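Local coordinates for protein geranyltranstransferase (Marinomonas sp. MED121, PDB 4F62) that probably catalyses head-to-tail condensation of isoprenyl diphosphates into a longer prenyl diphosphate, as a farnesyl-diphosphate synthase-like polyprenyl transferase, at residues 65-70 with 193-198; 72-77 with 186-191. All blocks are in the same frame, centred on the assembly; numbering follows the deposited sequence.

Contact 1: 65-70 with 193-198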
loop_
_atom_site.group_PDB
_atom_site.type_symbol
_atom_site.label_atom_id
_atom_site.label_comp_id
_atom_site.label_asym_id
_atom_site.label_seq_id
_atom_site.Cartn_x
_atom_site.Cartn_y
_atom_site.Cartn_z
ATOM N N SER A 65 10.128 2.520 -18.857
ATOM C CA SER A 65 9.050 3.170 -18.122
ATOM C C SER A 65 8.806 2.484 -16.776
ATOM O O SER A 65 8.588 3.159 -15.764
ATOM C CB SER A 65 7.769 3.244 -18.966
ATOM O OG SER A 65 7.269 1.950 -19.242
ATOM N N LEU A 66 8.874 1.151 -16.747
ATOM C CA LEU A 66 8.721 0.436 -15.475
ATOM C C LEU A 66 9.934 0.594 -14.557
ATOM O O LEU A 66 9.843 0.312 -13.363
ATOM C CB LEU A 66 8.372 -1.055 -15.667
ATOM C CG LEU A 66 6.971 -1.352 -16.238
ATOM C CD1 LEU A 66 6.754 -2.851 -16.427
ATOM C CD2 LEU A 66 5.891 -0.786 -15.332
ATOM N N THR A 67 11.068 1.036 -15.088
ATOM C CA THR A 67 12.187 1.359 -14.197
ATOM C C THR A 67 11.864 2.649 -13.448
ATOM O O THR A 67 12.120 2.778 -12.240
ATOM C CB THR A 67 13.499 1.588 -14.973
ATOM O OG1 THR A 67 13.673 0.566 -15.962
ATOM C CG2 THR A 67 14.672 1.578 -14.019
ATOM N N ASP A 68 11.331 3.622 -14.190
ATOM C CA ASP A 68 10.816 4.853 -13.583
ATOM C C ASP A 68 9.746 4.552 -12.538
ATOM O O ASP A 68 9.798 5.075 -11.420
ATOM C CB ASP A 68 10.233 5.788 -14.650
ATOM C CG ASP A 68 11.302 6.535 -15.414
ATOM O OD1 ASP A 68 12.338 6.895 -14.805
ATOM O OD2 ASP A 68 11.111 6.751 -16.625
ATOM N N ALA A 69 8.779 3.710 -12.898
ATOM C CA ALA A 69 7.720 3.348 -11.951
ATOM C C ALA A 69 8.285 2.678 -10.695
ATOM O O ALA A 69 7.860 2.961 -9.564
ATOM C CB ALA A 69 6.684 2.450 -12.628
ATOM N N SER A 70 9.266 1.802 -10.874
ATOM C CA SER A 70 9.878 1.131 -9.715
ATOM C C SER A 70 10.657 2.087 -8.829
ATOM O O SER A 70 10.549 2.043 -7.584
ATOM C CB SER A 70 10.817 0.013 -10.178
ATOM O OG SER A 70 10.119 -0.945 -10.966
ATOM N N ALA A 193 16.509 -4.360 -12.497
ATOM C CA ALA A 193 16.886 -5.371 -13.489
ATOM C C ALA A 193 15.660 -5.990 -14.175
ATOM O O ALA A 193 15.592 -6.087 -15.411
ATOM C CB ALA A 193 17.728 -6.446 -12.816
ATOM N N LEU A 194 14.682 -6.405 -13.378
ATOM C CA LEU A 194 13.431 -6.941 -13.937
ATOM C C LEU A 194 12.734 -5.948 -14.870
ATOM O O LEU A 194 12.203 -6.333 -15.909
ATOM C CB LEU A 194 12.470 -7.360 -12.813
ATOM C CG LEU A 194 12.837 -8.594 -11.978
ATOM C CD1 LEU A 194 12.080 -8.574 -10.653
ATOM C CD2 LEU A 194 12.502 -9.880 -12.751
ATOM N N SER A 195 12.762 -4.662 -14.520
ATOM C CA SER A 195 12.004 -3.662 -15.279
ATOM C C SER A 195 12.493 -3.549 -16.715
ATOM O O SER A 195 11.793 -2.992 -17.558
ATOM C CB SER A 195 12.072 -2.285 -14.612
ATOM O OG SER A 195 13.337 -1.674 -14.826
ATOM N N THR A 196 13.681 -4.091 -16.994
ATOM C CA THR A 196 14.228 -4.087 -18.363
ATOM C C THR A 196 13.558 -5.106 -19.278
ATOM O O THR A 196 13.641 -4.993 -20.504
ATOM C CB THR A 196 15.726 -4.423 -18.395
ATOM O OG1 THR A 196 15.891 -5.797 -18.026
ATOM C CG2 THR A 196 16.505 -3.538 -17.431
ATOM N N GLY A 197 12.939 -6.125 -18.685
ATOM C CA GLY A 197 12.315 -7.183 -19.469
ATOM C C GLY A 197 13.335 -8.163 -20.032
ATOM O O GLY A 197 13.013 -8.969 -20.905
ATOM N N GLN A 198 14.562 -8.102 -19.519
ATOM C CA GLN A 198 15.698 -8.831 -20.092
ATOM C C GLN A 198 16.558 -9.608 -19.093
ATOM O O GLN A 198 17.490 -10.307 -19.501
ATOM C CB GLN A 198 16.638 -7.852 -20.806
ATOM C CG GLN A 198 16.252 -7.458 -22.204
ATOM C CD GLN A 198 17.386 -6.743 -22.904
ATOM O OE1 GLN A 198 18.550 -6.884 -22.518
ATOM N NE2 GLN A 198 17.058 -5.968 -23.934
HETATM O O HOH W 1 9.392 -1.249 -18.631
#
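Thr67 and Ser195 meet hydroxyl to hydroxyl: Thr67 OG1 donates to Ser195 OG at 2.5 Å, the one direct hydrogen bond between 65-70 and 193-198. Each oxygen has a further partner close by in the chain. Thr67 OG1 also bonds to the backbone N of Ser64, just before the helix, and Ser195 OG to the carbonyl of Gly192, giving a short polar chain between two helix ends. With Ser195 chi1 at 75°, OG is tucked between its own N and carbonyl carbon and faces Thr67. A second polar link runs through a water, which accepts from Leu66 N at 3.1 Å and donates to Ser195 O at 3.2 Å.

The packing is small: Ser195 CB rests on the backbone of the first turn of helix 65-86, 3.6 Å from Leu66 C, and meets Leu66 CB at 4.0 Å. Ser70 OG is turned back to its own helix instead, sharing Leu66 O with Ser70 N.

A type I turn from Leu194 to Gly197 carries the chain on from helix 170-194, and the start of helix 65-86 abuts it there. Helix 134-148 flanks Leu66 and Ser70 through Leu140, while helix 48-60 lies against Thr67 and Thr196 through Ala57.

Contact 2: 72-77 with 186-191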
loop_
_atom_site.group_PDB
_atom_site.type_symbol
_atom_site.label_atom_id
_atom_site.label_comp_id
_atom_site.label_asym_id
_atom_site.label_seq_id
_atom_site.Cartn_x
_atom_site.Cartn_y
_atom_site.Cartn_z
ATOM N N ALA A 72 10.386 5.241 -8.549
ATOM C CA ALA A 72 9.461 6.164 -7.900
ATOM C C ALA A 72 8.675 5.470 -6.791
ATOM O O ALA A 72 8.464 6.053 -5.725
ATOM C CB ALA A 72 8.503 6.763 -8.931
ATOM N N ALA A 73 8.246 4.227 -7.039
ATOM C CA ALA A 73 7.492 3.463 -6.043
ATOM C C ALA A 73 8.347 3.191 -4.820
ATOM O O ALA A 73 7.891 3.343 -3.680
ATOM C CB ALA A 73 6.979 2.136 -6.619
ATOM N N LEU A 74 9.585 2.775 -5.058
ATOM C CA LEU A 74 10.515 2.502 -3.959
ATOM C C LEU A 74 10.777 3.770 -3.147
ATOM O O LEU A 74 10.833 3.732 -1.916
ATOM C CB LEU A 74 11.838 1.952 -4.509
ATOM C CG LEU A 74 11.729 0.507 -5.005
ATOM C CD1 LEU A 74 12.834 0.215 -5.992
ATOM C CD2 LEU A 74 11.813 -0.451 -3.832
ATOM N N GLU A 75 10.933 4.901 -3.829
ATOM C CA GLU A 75 11.163 6.150 -3.105
ATOM C C GLU A 75 9.926 6.540 -2.279
ATOM O O GLU A 75 10.052 7.086 -1.179
ATOM C CB GLU A 75 11.569 7.283 -4.066
ATOM C CG GLU A 75 11.968 8.564 -3.353
ATOM C CD GLU A 75 13.275 8.427 -2.547
ATOM O OE1 GLU A 75 14.023 7.446 -2.758
ATOM O OE2 GLU A 75 13.571 9.315 -1.705
ATOM N N SER A 76 8.736 6.235 -2.799
ATOM C CA SER A 76 7.495 6.546 -2.079
ATOM C C SER A 76 7.334 5.693 -0.839
ATOM O O SER A 76 6.914 6.189 0.209
ATOM C CB SER A 76 6.251 6.402 -2.974
ATOM O OG SER A 76 6.294 7.387 -3.993
ATOM N N ILE A 77 7.652 4.409 -0.962
ATOM C CA ILE A 77 7.654 3.524 0.193
ATOM C C ILE A 77 8.643 4.042 1.250
ATOM O O ILE A 77 8.291 4.189 2.426
ATOM C CB ILE A 77 8.003 2.074 -0.197
ATOM C CG1 ILE A 77 6.860 1.481 -1.032
ATOM C CG2 ILE A 77 8.218 1.225 1.054
ATOM C CD1 ILE A 77 5.504 1.441 -0.281
ATOM N N LYS A 186 17.425 -4.405 -1.667
ATOM C CA LYS A 186 17.378 -5.548 -2.581
ATOM C C LYS A 186 16.262 -5.402 -3.624
ATOM O O LYS A 186 16.433 -5.774 -4.795
ATOM C CB LYS A 186 17.203 -6.858 -1.798
ATOM C CG LYS A 186 17.368 -8.116 -2.652
ATOM C CD LYS A 186 17.573 -9.374 -1.785
ATOM C CE LYS A 186 16.243 -9.990 -1.379
ATOM N NZ LYS A 186 16.194 -11.459 -1.667
ATOM N N ALA A 187 15.117 -4.880 -3.199
ATOM C CA ALA A 187 14.008 -4.633 -4.129
ATOM C C ALA A 187 14.455 -3.658 -5.214
ATOM O O ALA A 187 14.075 -3.787 -6.379
ATOM C CB ALA A 187 12.810 -4.081 -3.397
ATOM N N SER A 188 15.271 -2.682 -4.825
ATOM C CA SER A 188 15.783 -1.692 -5.776
ATOM C C SER A 188 16.557 -2.337 -6.925
ATOM O O SER A 188 16.273 -2.072 -8.095
ATOM C CB SER A 188 16.667 -0.660 -5.066
ATOM O OG SER A 188 15.907 0.099 -4.142
ATOM N N VAL A 189 17.538 -3.179 -6.602
ATOM C CA VAL A 189 18.323 -3.805 -7.664
ATOM C C VAL A 189 17.501 -4.865 -8.408
ATOM O O VAL A 189 17.602 -4.969 -9.630
ATOM C CB VAL A 189 19.693 -4.385 -7.171
ATOM C CG1 VAL A 189 20.454 -3.349 -6.335
ATOM C CG2 VAL A 189 19.489 -5.659 -6.382
ATOM N N ARG A 190 16.677 -5.630 -7.685
ATOM C CA ARG A 190 15.865 -6.669 -8.326
ATOM C C ARG A 190 14.848 -6.058 -9.300
ATOM O O ARG A 190 14.725 -6.480 -10.467
ATOM C CB ARG A 190 15.162 -7.564 -7.278
ATOM C CG ARG A 190 16.101 -8.480 -6.481
ATOM C CD ARG A 190 15.316 -9.323 -5.451
ATOM N NE ARG A 190 14.286 -10.145 -6.097
ATOM C CZ ARG A 190 14.526 -11.314 -6.685
ATOM N NH1 ARG A 190 15.761 -11.810 -6.706
ATOM N NH2 ARG A 190 13.538 -11.988 -7.255
ATOM N N MET A 191 14.118 -5.056 -8.828
ATOM C CA MET A 191 13.110 -4.416 -9.668
ATOM C C MET A 191 13.716 -3.658 -10.842
ATOM O O MET A 191 13.163 -3.676 -11.931
ATOM C CB MET A 191 12.213 -3.492 -8.846
ATOM C CG MET A 191 11.365 -4.243 -7.805
ATOM S SD MET A 191 10.558 -3.088 -6.680
ATOM C CE MET A 191 9.214 -2.488 -7.711
#
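Leu74 reaches across to Ala187, Ser188 and Met191, joining two antiparallel helices of the all-alpha isoprenoid synthase fold. The axes of the short segments lie 10.5 Å apart at an angle of 170°; no hydrogen bond spans them, and each close contact between the two segments is made by Leu74. Its two methyls divide the work: CD1 sits 3.5 Å from Ser188 CA, almost on the backbone, while Leu74 CD2 meets Ala187 CB at 3.8 Å. A chi1 of -73° sets CG anti to the carbonyl carbon, from where both methyls extend to the opposing helix. Cutting this residue back to an alanine is likely to open a gap in front of Ala187 and Ser188 and leave the Met191 thioether room to shift.

Met191 packs less closely, its side chain running past Leu74 in the opposite direction with Met191 SD 4.1 Å from both Leu74 CD1 and CD2. On the looser side of helix 170-194, Lys186 and Arg190 are partly exposed and do not touch 72-77; Arg190 forms salt bridges with Glu143 and Asp208 instead. Ser188, by contrast, finds its polar partner within its own helix: OG is hydrogen-bonded to Leu184 O, yet that same OG lies 3.6 Å from Leu74 CD1.

Both contacts join helix 65-86 to helix 170-194, with centres about 10 Å apart, and they meet where Ser70 OG packs 3.7 Å from Met191 CE. The centre of contact 1 lies about 15 Å from the centre of the chain, that of contact 2 about 6 Å. The nearest CA pair closes from 7.0 Å at Leu74 and Ser188 to 5.1 Å at Thr67 and Ser195, as side-chain packing gives way to hydroxyl and water bridges. Helices 48-60 and 134-148 border both. The sequence places the first aspartate-rich motif of this family at the C-terminal end of helix 65-86, so contact 2 is nearer along that helix to the presumed diphosphate-binding end than contact 1.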